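PDB 7A27: SmhA from Serratia marcescens, which is one component, here in its soluble form, of Smh, a tripartite alpha-pore forming toxin that probably perforates target membranes. Local coordinates for residues K55-Q60 with G145-V150; R62-V67 with R137-P142; Y231-I236 with A277-A282; Q29-L34 with A284-D289. All coordinates share one frame; numbering follows the deposited sequence.

In the fold
All four contacts lie within one half of an elongated helical bundle, and most of the residues that touch are buried. Interactions 1 and 2 join the same two helices, 48-96 and 104-155, with centres 11 Å apart; the first is an aromatic stack, the second a looser meeting of glutamine, methionine and leucine. Interactions 3 and 4 share helix 272-299, which meets the strand 230-237 in one and helix 14-37 in the other. Chemistry follows place: interaction 4, nearest the centre of the chain, buries the most surface, largely apolar, whereas interaction 3, where sheet meets helix, brings a serine and a tyrosine hydroxyl among aliphatic groups.

Interaction 1. Residues K55-Q60 with G145-V150; sequences KAYQNQ and GNFLNV
Both Tyr-57 and Phe-147 set CG anti to the backbone N (chi1 -177° and -170°), and these matching torsions send each ring out from its helix into the space between helices 48-96 and 104-155. The CA atoms of the two residues, 7.4 Å apart, are the nearest pair between the segments 55-60 and 145-150. The rings overlap as an offset stack: their centroids are 4.1 Å apart and the planes are tilted by only 18°. The CG edge of Phe-147 lies over the rim of the tyrosine ring, while Tyr-57 CD2 lies over the middle of the phenylalanine ring. The overlap carries on into the stems. Phe-147 CB sits 3.6 Å from the centroid of the Tyr-57 ring, almost on its normal, and Tyr-57 CB makes a more inclined CH-pi contact with the face of Phe-147. Phenylalanine suits a buried position faced mostly by carbon, and tyrosine adds a polar end: its OH is hydrogen-bonded to Gln-281 OE1, which satisfies the buried hydroxyl and helps fix where the ring lies. The stack is thus bordered by a third helix, 272-299, where Tyr-57 also touches Val-280 and Ala-284 and Phe-147 touches Gln-281, while Ile-54 of helix 48-96 packs against Phe-147.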
loop_
_atom_site.group_PDB
_atom_site.type_symbol
_atom_site.label_atom_id
_atom_site.label_comp_id
_atom_site.label_asym_id
_atom_site.label_seq_id
_atom_site.Cartn_x
_atom_site.Cartn_y
_atom_site.Cartn_z
ATOM N N LYS A 55 -8.627 19.414 -15.681
ATOM C CA LYS A 55 -8.436 20.201 -14.430
ATOM C C LYS A 55 -9.329 19.643 -13.312
ATOM O O LYS A 55 -8.842 19.561 -12.177
ATOM C CB LYS A 55 -8.749 21.685 -14.647
ATOM C CG LYS A 55 -7.684 22.478 -15.395
ATOM C CD LYS A 55 -8.061 23.933 -15.632
ATOM C CE LYS A 55 -7.012 24.721 -16.397
ATOM N NZ LYS A 55 -7.512 26.053 -16.809
ATOM N N ALA A 56 -10.584 19.283 -13.614
ATOM C CA ALA A 56 -11.574 18.737 -12.649
ATOM C C ALA A 56 -11.111 17.369 -12.154
ATOM O O ALA A 56 -11.212 17.129 -10.944
ATOM C CB ALA A 56 -12.944 18.629 -13.271
ATOM N N TYR A 57 -10.648 16.507 -13.062
ATOM C CA TYR A 57 -10.176 15.141 -12.735
ATOM C C TYR A 57 -8.879 15.236 -11.932
ATOM O O TYR A 57 -8.761 14.550 -10.901
ATOM C CB TYR A 57 -9.995 14.311 -14.006
ATOM C CG TYR A 57 -9.585 12.866 -13.815
ATOM C CD1 TYR A 57 -10.332 11.994 -13.035
ATOM C CD2 TYR A 57 -8.505 12.342 -14.505
ATOM C CE1 TYR A 57 -9.984 10.660 -12.908
ATOM C CE2 TYR A 57 -8.149 11.008 -14.398
ATOM C CZ TYR A 57 -8.890 10.163 -13.599
ATOM O OH TYR A 57 -8.528 8.851 -13.511
ATOM N N GLN A 58 -7.940 16.067 -12.377
ATOM C CA GLN A 58 -6.628 16.236 -11.706
ATOM C C GLN A 58 -6.875 16.728 -10.275
ATOM O O GLN A 58 -6.195 16.222 -9.346
ATOM C CB GLN A 58 -5.723 17.173 -12.512
ATOM C CG GLN A 58 -4.270 17.128 -12.075
ATOM C CD GLN A 58 -3.346 17.792 -13.063
ATOM O OE1 GLN A 58 -3.711 18.739 -13.766
ATOM N NE2 GLN A 58 -2.113 17.313 -13.090
ATOM N N ASN A 59 -7.839 17.636 -10.097
ATOM C CA ASN A 59 -8.206 18.206 -8.773
ATOM C C ASN A 59 -8.806 17.098 -7.899
ATOM O O ASN A 59 -8.353 16.932 -6.765
ATOM C CB ASN A 59 -9.194 19.368 -8.871
ATOM C CG ASN A 59 -9.361 20.035 -7.522
ATOM O OD1 ASN A 59 -10.402 19.877 -6.890
ATOM N ND2 ASN A 59 -8.311 20.694 -7.043
ATOM N N GLN A 60 -9.773 16.346 -8.431
ATOM C CA GLN A 60 -10.497 15.301 -7.680
ATOM C C GLN A 60 -9.508 14.207 -7.245
ATOM O O GLN A 60 -9.705 13.650 -6.157
ATOM C CB GLN A 60 -11.724 14.878 -8.495
ATOM C CG GLN A 60 -12.655 13.915 -7.758
ATOM C CD GLN A 60 -13.217 14.399 -6.433
ATOM O OE1 GLN A 60 -13.033 13.756 -5.385
ATOM N NE2 GLN A 60 -13.925 15.525 -6.479
ATOM N N GLY A 145 -13.174 5.443 -14.396
ATOM C CA GLY A 145 -13.989 4.860 -15.472
ATOM C C GLY A 145 -14.571 5.933 -16.374
ATOM O O GLY A 145 -14.573 5.735 -17.606
ATOM N N ASN A 146 -15.058 7.030 -15.792
ATOM C CA ASN A 146 -15.710 8.145 -16.527
ATOM C C ASN A 146 -14.659 8.927 -17.316
ATOM O O ASN A 146 -14.971 9.390 -18.425
ATOM C CB ASN A 146 -16.479 9.083 -15.597
ATOM C CG ASN A 146 -17.767 8.483 -15.080
ATOM O OD1 ASN A 146 -18.343 7.587 -15.694
ATOM N ND2 ASN A 146 -18.235 8.994 -13.958
ATOM N N PHE A 147 -13.461 9.090 -16.766
ATOM C CA PHE A 147 -12.398 9.860 -17.448
ATOM C C PHE A 147 -11.881 9.012 -18.615
ATOM O O PHE A 147 -11.554 9.614 -19.654
ATOM C CB PHE A 147 -11.305 10.324 -16.478
ATOM C CG PHE A 147 -10.346 11.316 -17.094
ATOM C CD1 PHE A 147 -10.761 12.604 -17.388
ATOM C CD2 PHE A 147 -9.052 10.947 -17.434
ATOM C CE1 PHE A 147 -9.894 13.508 -17.978
ATOM C CE2 PHE A 147 -8.181 11.855 -18.020
ATOM C CZ PHE A 147 -8.605 13.133 -18.297
ATOM N N LEU A 148 -11.836 7.677 -18.478
ATOM C CA LEU A 148 -11.407 6.766 -19.582
ATOM C C LEU A 148 -12.379 6.885 -20.761
ATOM O O LEU A 148 -11.893 7.014 -21.878
ATOM C CB LEU A 148 -11.293 5.323 -19.086
ATOM C CG LEU A 148 -9.963 4.977 -18.424
ATOM C CD1 LEU A 148 -10.052 3.634 -17.701
ATOM C CD2 LEU A 148 -8.837 4.968 -19.452
ATOM N N ASN A 149 -13.691 6.884 -20.511
ATOM C CA ASN A 149 -14.733 7.048 -21.558
ATOM C C ASN A 149 -14.544 8.399 -22.270
ATOM O O ASN A 149 -14.975 8.514 -23.441
ATOM C CB ASN A 149 -16.153 6.946 -20.999
ATOM C CG ASN A 149 -16.470 5.603 -20.379
ATOM O OD1 ASN A 149 -15.847 4.595 -20.700
ATOM N ND2 ASN A 149 -17.443 5.571 -19.485
ATOM N N VAL A 150 -13.938 9.383 -21.591
ATOM C CA VAL A 150 -13.668 10.744 -22.145
ATOM C C VAL A 150 -12.465 10.659 -23.093
ATOM O O VAL A 150 -12.546 11.231 -24.207
ATOM C CB VAL A 150 -13.472 11.798 -21.036
ATOM C CG1 VAL A 150 -12.918 13.112 -21.572
ATOM C CG2 VAL A 150 -14.754 12.034 -20.256
#

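Interaction 2. Residues R62-V67 with R137-P142; sequences RQQAQV and REMLEP
An antiparallel helical hairpin, built from the consecutive helices 48-96 and 104-155 of the bundle, includes the contact of Gln-64 with Met-139 and Leu-140. No hydrogen bond joins the segments 62-67 and 137-142, and the contact is one of van der Waals touch. Gln-64 and Met-139 reach for each other from opposite directions. In the glutamine, chi1 of -64° sets CG anti to the carbonyl carbon, and the bend at chi2 (-50°) turns the amide aside, so that CG and CD both face Met-139; Met-139 CE lies 3.9 Å from Gln-64 CG, and Met-139 SD is 4.0 Å from Gln-64 CD. The flexible thioether can thus settle against the CG methylene and the amide carbon. Leu-140 comes in at a slant with one branch, its CD2 lying 4.0 Å from Gln-64 CG. Glutamine fits this buried place because its aliphatic part serves the packing while its amide finds a polar partner nearby, NE2 making a weak hydrogen bond to Gln-60 OE1 one turn earlier. Phe-287 of helix 272-299 also touches Gln-64. Helix 104-155 kinks at Pro-142, whose nitrogen has no hydrogen to give to the turn before. In the turn leading up to the kink, Arg-137, also salt-bridged to Glu-295 through NH1, directs NE at Glu-141 OE1, four residues on, over 2.9 Å, nearly in the guanidinium plane but from above the plane of the carboxylate.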
loop_
_atom_site.group_PDB
_atom_site.type_symbol
_atom_site.label_atom_id
_atom_site.label_comp_id
_atom_site.label_asym_id
_atom_site.label_seq_id
_atom_site.Cartn_x
_atom_site.Cartn_y
_atom_site.Cartn_z
ATOM N N ARG A 62 -6.064 14.690 -6.604
ATOM C CA ARG A 62 -5.201 15.271 -5.546
ATOM C C ARG A 62 -5.953 15.233 -4.213
ATOM O O ARG A 62 -5.301 14.937 -3.196
ATOM C CB ARG A 62 -4.737 16.673 -5.941
ATOM C CG ARG A 62 -3.811 16.659 -7.145
ATOM C CD ARG A 62 -3.700 18.006 -7.812
ATOM N NE ARG A 62 -2.929 18.955 -7.029
ATOM C CZ ARG A 62 -1.621 19.108 -7.119
ATOM N NH1 ARG A 62 -0.905 18.363 -7.943
ATOM N NH2 ARG A 62 -1.034 20.011 -6.357
ATOM N N GLN A 63 -7.272 15.483 -4.213
ATOM C CA GLN A 63 -8.113 15.411 -2.985
ATOM C C GLN A 63 -8.012 13.989 -2.422
ATOM O O GLN A 63 -7.739 13.853 -1.230
ATOM C CB GLN A 63 -9.580 15.792 -3.220
ATOM C CG GLN A 63 -9.772 17.216 -3.724
ATOM C CD GLN A 63 -11.217 17.646 -3.806
ATOM O OE1 GLN A 63 -12.051 17.254 -3.012
ATOM N NE2 GLN A 63 -11.534 18.502 -4.759
ATOM N N GLN A 64 -8.151 12.956 -3.256
ATOM C CA GLN A 64 -8.148 11.545 -2.788
ATOM C C GLN A 64 -6.743 11.106 -2.381
ATOM O O GLN A 64 -6.650 10.248 -1.479
ATOM C CB GLN A 64 -8.756 10.638 -3.852
ATOM C CG GLN A 64 -10.216 10.975 -4.101
ATOM C CD GLN A 64 -10.967 11.042 -2.793
ATOM O OE1 GLN A 64 -10.773 10.223 -1.889
ATOM N NE2 GLN A 64 -11.806 12.054 -2.665
ATOM N N ALA A 65 -5.713 11.663 -3.027
ATOM C CA ALA A 65 -4.290 11.393 -2.722
ATOM C C ALA A 65 -3.981 11.972 -1.343
ATOM O O ALA A 65 -3.382 11.248 -0.539
ATOM C CB ALA A 65 -3.393 11.980 -3.781
ATOM N N GLN A 66 -4.369 13.223 -1.091
ATOM C CA GLN A 66 -4.208 13.884 0.234
ATOM C C GLN A 66 -4.936 13.053 1.302
ATOM O O GLN A 66 -4.320 12.788 2.338
ATOM C CB GLN A 66 -4.718 15.322 0.190
ATOM C CG GLN A 66 -4.818 16.023 1.543
ATOM C CD GLN A 66 -5.389 17.414 1.398
ATOM O OE1 GLN A 66 -5.043 18.165 0.483
ATOM N NE2 GLN A 66 -6.269 17.787 2.314
ATOM N N VAL A 67 -6.177 12.631 1.053
ATOM C CA VAL A 67 -6.962 11.844 2.046
ATOM C C VAL A 67 -6.200 10.554 2.384
ATOM O O VAL A 67 -5.996 10.270 3.586
ATOM C CB VAL A 67 -8.397 11.564 1.580
ATOM C CG1 VAL A 67 -9.080 10.557 2.484
ATOM C CG2 VAL A 67 -9.226 12.834 1.542
ATOM N N ARG A 137 -12.983 2.821 -2.674
ATOM C CA ARG A 137 -12.841 2.029 -3.918
ATOM C C ARG A 137 -14.078 2.261 -4.801
ATOM O O ARG A 137 -13.908 2.591 -5.988
ATOM C CB ARG A 137 -12.667 0.545 -3.598
ATOM C CG ARG A 137 -12.658 -0.342 -4.828
ATOM C CD ARG A 137 -12.624 -1.812 -4.478
ATOM N NE ARG A 137 -12.841 -2.606 -5.682
ATOM C CZ ARG A 137 -12.765 -3.925 -5.739
ATOM N NH1 ARG A 137 -12.439 -4.617 -4.658
ATOM N NH2 ARG A 137 -12.994 -4.544 -6.882
ATOM N N GLU A 138 -15.274 2.151 -4.219
ATOM C CA GLU A 138 -16.572 2.245 -4.936
ATOM C C GLU A 138 -16.770 3.649 -5.519
ATOM O O GLU A 138 -17.615 3.764 -6.427
ATOM C CB GLU A 138 -17.715 1.787 -4.025
ATOM C CG GLU A 138 -17.705 0.272 -3.811
ATOM C CD GLU A 138 -18.523 -0.260 -2.643
ATOM O OE1 GLU A 138 -19.404 0.484 -2.169
ATOM O OE2 GLU A 138 -18.269 -1.424 -2.199
ATOM N N MET A 139 -16.030 4.665 -5.056
ATOM C CA MET A 139 -16.128 6.054 -5.587
ATOM C C MET A 139 -14.989 6.305 -6.587
ATOM O O MET A 139 -15.217 7.021 -7.578
ATOM C CB MET A 139 -16.099 7.117 -4.485
ATOM C CG MET A 139 -14.702 7.620 -4.146
ATOM S SD MET A 139 -14.489 9.428 -3.964
ATOM C CE MET A 139 -13.731 9.918 -5.518
ATOM N N LEU A 140 -13.815 5.708 -6.371
ATOM C CA LEU A 140 -12.626 5.857 -7.254
ATOM C C LEU A 140 -12.819 5.139 -8.594
ATOM O O LEU A 140 -12.425 5.735 -9.610
ATOM C CB LEU A 140 -11.389 5.306 -6.537
ATOM C CG LEU A 140 -10.789 6.206 -5.459
ATOM C CD1 LEU A 140 -9.750 5.454 -4.646
ATOM C CD2 LEU A 140 -10.165 7.443 -6.078
ATOM N N GLU A 141 -13.366 3.911 -8.616
ATOM C CA GLU A 141 -13.495 3.114 -9.873
ATOM C C GLU A 141 -14.311 3.911 -10.888
ATOM O O GLU A 141 -13.822 4.160 -11.985
ATOM C CB GLU A 141 -14.022 1.693 -9.640
ATOM C CG GLU A 141 -13.187 0.894 -8.652
ATOM C CD GLU A 141 -13.198 -0.611 -8.838
ATOM O OE1 GLU A 141 -13.937 -1.326 -8.100
ATOM O OE2 GLU A 141 -12.370 -1.074 -9.636
ATOM N N PRO A 142 -15.551 4.352 -10.568
ATOM C CA PRO A 142 -16.353 5.151 -11.493
ATOM C C PRO A 142 -15.751 6.505 -11.893
ATOM O O PRO A 142 -16.062 6.966 -12.960
ATOM C CB PRO A 142 -17.650 5.410 -10.713
ATOM C CG PRO A 142 -17.723 4.261 -9.746
ATOM C CD PRO A 142 -16.286 4.069 -9.332
#

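Interaction 3. Residues Y231-I236 with A277-A282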
loop_
_atom_site.group_PDB
_atom_site.type_symbol
_atom_site.label_atom_id
_atom_site.label_comp_id
_atom_site.label_asym_id
_atom_site.label_seq_id
_atom_site.Cartn_x
_atom_site.Cartn_y
_atom_site.Cartn_z
ATOM N N TYR A 231 3.717 21.316 -20.419
ATOM C CA TYR A 231 3.203 20.503 -19.285
ATOM C C TYR A 231 4.282 19.472 -18.915
ATOM O O TYR A 231 4.526 18.554 -19.733
ATOM C CB TYR A 231 1.857 19.875 -19.668
ATOM C CG TYR A 231 1.255 19.014 -18.592
ATOM C CD1 TYR A 231 0.465 19.553 -17.598
ATOM C CD2 TYR A 231 1.509 17.657 -18.542
ATOM C CE1 TYR A 231 -0.047 18.769 -16.576
ATOM C CE2 TYR A 231 0.980 16.854 -17.544
ATOM C CZ TYR A 231 0.218 17.414 -16.539
ATOM O OH TYR A 231 -0.303 16.627 -15.550
ATOM N N MET A 232 4.920 19.633 -17.747
ATOM C CA MET A 232 6.030 18.752 -17.274
ATOM C C MET A 232 5.485 17.521 -16.546
ATOM O O MET A 232 4.794 17.689 -15.522
ATOM C CB MET A 232 6.993 19.512 -16.357
ATOM C CG MET A 232 7.575 20.738 -17.037
ATOM S SD MET A 232 8.660 20.259 -18.426
ATOM C CE MET A 232 10.244 20.461 -17.598
ATOM N N ILE A 233 5.856 16.331 -17.029
ATOM C CA ILE A 233 5.377 15.010 -16.521
ATOM C C ILE A 233 6.372 14.445 -15.508
ATOM O O ILE A 233 7.553 14.222 -15.859
ATOM C CB ILE A 233 5.151 14.032 -17.680
ATOM C CG1 ILE A 233 4.135 14.601 -18.679
ATOM C CG2 ILE A 233 4.751 12.664 -17.160
ATOM C CD1 ILE A 233 4.008 13.851 -19.987
ATOM N N SER A 234 5.891 14.228 -14.286
ATOM C CA SER A 234 6.664 13.660 -13.157
ATOM C C SER A 234 6.495 12.139 -13.196
ATOM O O SER A 234 5.385 11.662 -13.538
ATOM C CB SER A 234 6.234 14.257 -11.830
ATOM O OG SER A 234 6.340 15.686 -11.836
ATOM N N GLY A 235 7.565 11.405 -12.911
ATOM C CA GLY A 235 7.540 9.936 -12.872
ATOM C C GLY A 235 8.353 9.423 -11.704
ATOM O O GLY A 235 9.332 10.123 -11.316
ATOM N N ILE A 236 7.962 8.266 -11.156
ATOM C CA ILE A 236 8.700 7.576 -10.054
ATOM C C ILE A 236 10.088 7.223 -10.590
ATOM O O ILE A 236 10.196 6.989 -11.817
ATOM C CB ILE A 236 7.988 6.297 -9.570
ATOM C CG1 ILE A 236 6.557 6.553 -9.089
ATOM C CG2 ILE A 236 8.816 5.604 -8.500
ATOM C CD1 ILE A 236 6.450 7.466 -7.904
ATOM N N ALA A 277 -4.070 14.647 -20.971
ATOM C CA ALA A 277 -5.134 13.765 -20.440
ATOM C C ALA A 277 -4.581 12.350 -20.203
ATOM O O ALA A 277 -4.873 11.783 -19.132
ATOM C CB ALA A 277 -6.312 13.761 -21.377
ATOM N N LYS A 278 -3.790 11.829 -21.151
ATOM C CA LYS A 278 -3.193 10.472 -21.088
ATOM C C LYS A 278 -2.168 10.398 -19.958
ATOM O O LYS A 278 -2.185 9.379 -19.234
ATOM C CB LYS A 278 -2.492 10.094 -22.396
ATOM C CG LYS A 278 -3.368 9.793 -23.596
ATOM C CD LYS A 278 -2.591 8.989 -24.650
ATOM C CE LYS A 278 -3.356 7.782 -25.147
ATOM N NZ LYS A 278 -3.857 6.895 -24.069
ATOM N N SER A 279 -1.321 11.432 -19.830
ATOM C CA SER A 279 -0.268 11.550 -18.790
ATOM C C SER A 279 -0.881 11.491 -17.381
ATOM O O SER A 279 -0.260 10.839 -16.484
ATOM C CB SER A 279 0.519 12.806 -18.949
ATOM O OG SER A 279 1.301 13.004 -17.789
ATOM N N VAL A 280 -2.023 12.170 -17.190
ATOM C CA VAL A 280 -2.759 12.244 -15.892
ATOM C C VAL A 280 -3.359 10.877 -15.590
ATOM O O VAL A 280 -3.181 10.398 -14.452
ATOM C CB VAL A 280 -3.861 13.322 -15.901
ATOM C CG1 VAL A 280 -4.766 13.225 -14.685
ATOM C CG2 VAL A 280 -3.267 14.712 -15.984
ATOM N N GLN A 281 -4.053 10.292 -16.575
ATOM C CA GLN A 281 -4.757 8.992 -16.448
ATOM C C GLN A 281 -3.754 7.888 -16.092
ATOM O O GLN A 281 -4.147 6.978 -15.329
ATOM C CB GLN A 281 -5.518 8.687 -17.735
ATOM C CG GLN A 281 -6.075 7.279 -17.799
ATOM C CD GLN A 281 -6.903 6.917 -16.591
ATOM O OE1 GLN A 281 -7.445 7.790 -15.899
ATOM N NE2 GLN A 281 -6.988 5.615 -16.340
ATOM N N ALA A 282 -2.522 7.950 -16.611
ATOM C CA ALA A 282 -1.470 6.949 -16.325
ATOM C C ALA A 282 -1.150 6.966 -14.823
ATOM O O ALA A 282 -0.975 5.891 -14.235
ATOM C CB ALA A 282 -0.257 7.232 -17.169
HETATM O O HOH W 1 0.255 14.250 -15.471
#
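Ile-233 lays its side chain against the hydroxyl of Ser-279. Its CB lies 4.0 Å from Ser-279 OG; from there CG1 comes to 3.4 Å and the CG2 branch to 3.5 Å of the same OG, while CD1, at the tip, is 3.6 Å from Ser-279 OG and also touches Ser-279 CB. With CG1 anti to the carbonyl carbon (chi1 -58°) and CG2 anti to the backbone N, both branches of the isoleucine face the one oxygen from the strand side. Serine suits the helix side because it is small enough to let the strand come close: the CA atoms of Ile-233 and Ser-279 are 7.0 Å apart, and the axes of the two segments run almost parallel, at 22°. Two residues back along the strand, Tyr-231 points the same way. The serine OG lies in the plane of its ring, off the CE2 edge, and Tyr-231 OH passes 3.6 Å from Val-280 CG2, the two side chains crossing at about a right angle. A water modelled between Tyr-231 OH and Ser-279 OG would bridge the two hydroxyls, but its distance to the tyrosine is too short to be trusted. The tyrosine OH also has a weak hydrogen bond from Gln-58 NE2. Strand 230-237 is paired with strand 198-206, and one side of this antiparallel pair lies on helix 272-299, an arrangement consistent with the beta-tongue that packs against the helical bundle in soluble toxins of the ClyA family.

Interaction 4. Residues Q29-L34 with A284-D289; sequences QSYSNL and AQLFVD
Around Tyr-31 and Phe-287, whose CA atoms are 5.4 Å apart, helices 14-37 and 272-299 pass in roughly opposite senses, their local axes 9.0 Å apart at closest and at 149° to each other. Leu-286 lies across one face of the Tyr-31 ring. Its CB stands 3.5 Å from the ring centroid, practically on the normal, in a CH-pi contact; one methyl, CD1, lies by Tyr-31 CE1, and the other, CD2, reaches the phenol end, 3.7 Å from Tyr-31 OH. With CG anti to the carbonyl carbon (chi1 -70°), the tyrosine ring is led out to Leu-286 and meets its CB face-on, the two side chains standing at about a right angle. At the base of the side chain, Tyr-31 CB lies 4.1 Å from Phe-287 CA. Ser-32 OG touches the CD1 and CE1 corner of the Phe-287 ring; its polar need is met by Asn-28 O one turn earlier, so the serine can lie beside an aromatic ring in the core. The Ser-32 side chain is about 9 Å from that of Asn-359, which binds calcium in a structure of this protein although none is bound here. Phe-287 also packs on Leu-140 of helix 104-155, Ser-32 on Phe-68 of helix 48-96, and Tyr-31 on Ile-236 of strand 230-237, which places the contact inside the bundle, with the small sheet bordering the Tyr-31 side.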
loop_
_atom_site.group_PDB
_atom_site.type_symbol
_atom_site.label_atom_id
_atom_site.label_comp_id
_atom_site.label_asym_id
_atom_site.label_seq_id
_atom_site.Cartn_x
_atom_site.Cartn_y
_atom_site.Cartn_z
ATOM N N GLN A 29 1.294 5.029 -1.165
ATOM C CA GLN A 29 1.745 6.255 -0.457
ATOM C C GLN A 29 2.573 7.059 -1.471
ATOM O O GLN A 29 2.348 8.291 -1.576
ATOM C CB GLN A 29 2.509 5.828 0.805
ATOM C CG GLN A 29 2.793 6.918 1.813
ATOM C CD GLN A 29 3.454 6.389 3.073
ATOM O OE1 GLN A 29 3.941 5.270 3.132
ATOM N NE2 GLN A 29 3.488 7.204 4.119
ATOM N N SER A 30 3.457 6.371 -2.219
ATOM C CA SER A 30 4.371 6.965 -3.229
ATOM C C SER A 30 3.556 7.431 -4.439
ATOM O O SER A 30 3.862 8.498 -4.959
ATOM C CB SER A 30 5.481 6.014 -3.635
ATOM O OG SER A 30 6.293 5.633 -2.531
ATOM N N TYR A 31 2.538 6.683 -4.857
ATOM C CA TYR A 31 1.657 7.065 -5.994
ATOM C C TYR A 31 0.797 8.264 -5.598
ATOM O O TYR A 31 0.476 9.048 -6.482
ATOM C CB TYR A 31 0.820 5.893 -6.505
ATOM C CG TYR A 31 1.592 4.819 -7.228
ATOM C CD1 TYR A 31 2.654 5.131 -8.063
ATOM C CD2 TYR A 31 1.195 3.497 -7.172
ATOM C CE1 TYR A 31 3.356 4.146 -8.740
ATOM C CE2 TYR A 31 1.874 2.500 -7.850
ATOM C CZ TYR A 31 2.959 2.831 -8.628
ATOM O OH TYR A 31 3.626 1.871 -9.300
ATOM N N SER A 32 0.454 8.412 -4.321
ATOM C CA SER A 32 -0.257 9.617 -3.818
ATOM C C SER A 32 0.691 10.810 -3.922
ATOM O O SER A 32 0.244 11.861 -4.399
ATOM C CB SER A 32 -0.741 9.458 -2.413
ATOM O OG SER A 32 -1.620 8.361 -2.342
ATOM N N ASN A 33 1.947 10.643 -3.497
ATOM C CA ASN A 33 2.952 11.730 -3.534
ATOM C C ASN A 33 3.193 12.145 -4.988
ATOM O O ASN A 33 3.427 13.347 -5.224
ATOM C CB ASN A 33 4.259 11.325 -2.859
ATOM C CG ASN A 33 4.189 11.393 -1.351
ATOM O OD1 ASN A 33 3.636 12.345 -0.781
ATOM N ND2 ASN A 33 4.787 10.399 -0.703
ATOM N N LEU A 34 3.133 11.197 -5.922
ATOM C CA LEU A 34 3.373 11.482 -7.354
ATOM C C LEU A 34 2.226 12.361 -7.871
ATOM O O LEU A 34 2.511 13.341 -8.542
ATOM C CB LEU A 34 3.484 10.169 -8.133
ATOM C CG LEU A 34 3.795 10.316 -9.618
ATOM C CD1 LEU A 34 5.199 10.852 -9.851
ATOM C CD2 LEU A 34 3.634 8.993 -10.321
ATOM N N ALA A 284 -3.208 8.245 -12.408
ATOM C CA ALA A 284 -4.463 7.846 -11.730
ATOM C C ALA A 284 -4.515 6.324 -11.648
ATOM O O ALA A 284 -4.784 5.810 -10.555
ATOM C CB ALA A 284 -5.653 8.388 -12.477
ATOM N N GLN A 285 -4.275 5.654 -12.787
ATOM C CA GLN A 285 -4.277 4.176 -12.934
ATOM C C GLN A 285 -3.413 3.585 -11.821
ATOM O O GLN A 285 -3.920 2.716 -11.124
ATOM C CB GLN A 285 -3.744 3.768 -14.309
ATOM C CG GLN A 285 -3.895 2.291 -14.678
ATOM C CD GLN A 285 -5.292 1.973 -15.148
ATOM O OE1 GLN A 285 -5.772 2.507 -16.157
ATOM N NE2 GLN A 285 -5.957 1.098 -14.407
ATOM N N LEU A 286 -2.168 4.040 -11.646
ATOM C CA LEU A 286 -1.249 3.459 -10.632
ATOM C C LEU A 286 -1.889 3.572 -9.252
ATOM O O LEU A 286 -1.892 2.563 -8.525
ATOM C CB LEU A 286 0.106 4.172 -10.647
ATOM C CG LEU A 286 0.940 3.967 -11.905
ATOM C CD1 LEU A 286 2.212 4.806 -11.848
ATOM C CD2 LEU A 286 1.260 2.486 -12.101
ATOM N N PHE A 287 -2.419 4.755 -8.931
ATOM C CA PHE A 287 -3.051 5.064 -7.622
ATOM C C PHE A 287 -4.279 4.178 -7.410
ATOM O O PHE A 287 -4.325 3.474 -6.389
ATOM C CB PHE A 287 -3.406 6.544 -7.516
ATOM C CG PHE A 287 -4.169 6.928 -6.276
ATOM C CD1 PHE A 287 -3.553 6.952 -5.034
ATOM C CD2 PHE A 287 -5.493 7.298 -6.358
ATOM C CE1 PHE A 287 -4.254 7.289 -3.890
ATOM C CE2 PHE A 287 -6.182 7.691 -5.220
ATOM C CZ PHE A 287 -5.567 7.671 -3.986
ATOM N N VAL A 288 -5.222 4.172 -8.352
ATOM C CA VAL A 288 -6.507 3.432 -8.210
ATOM C C VAL A 288 -6.260 1.923 -8.219
ATOM O O VAL A 288 -6.933 1.232 -7.451
ATOM C CB VAL A 288 -7.511 3.840 -9.296
ATOM C CG1 VAL A 288 -8.753 2.975 -9.264
ATOM C CG2 VAL A 288 -7.887 5.304 -9.149
ATOM N N ASP A 289 -5.379 1.415 -9.076
ATOM C CA ASP A 289 -5.097 -0.044 -9.139
ATOM C C ASP A 289 -4.543 -0.492 -7.782
ATOM O O ASP A 289 -5.065 -1.494 -7.239
ATOM C CB ASP A 289 -4.117 -0.427 -10.259
ATOM C CG ASP A 289 -4.673 -0.437 -11.673
ATOM O OD1 ASP A 289 -5.919 -0.426 -11.828
ATOM O OD2 ASP A 289 -3.842 -0.469 -12.611
#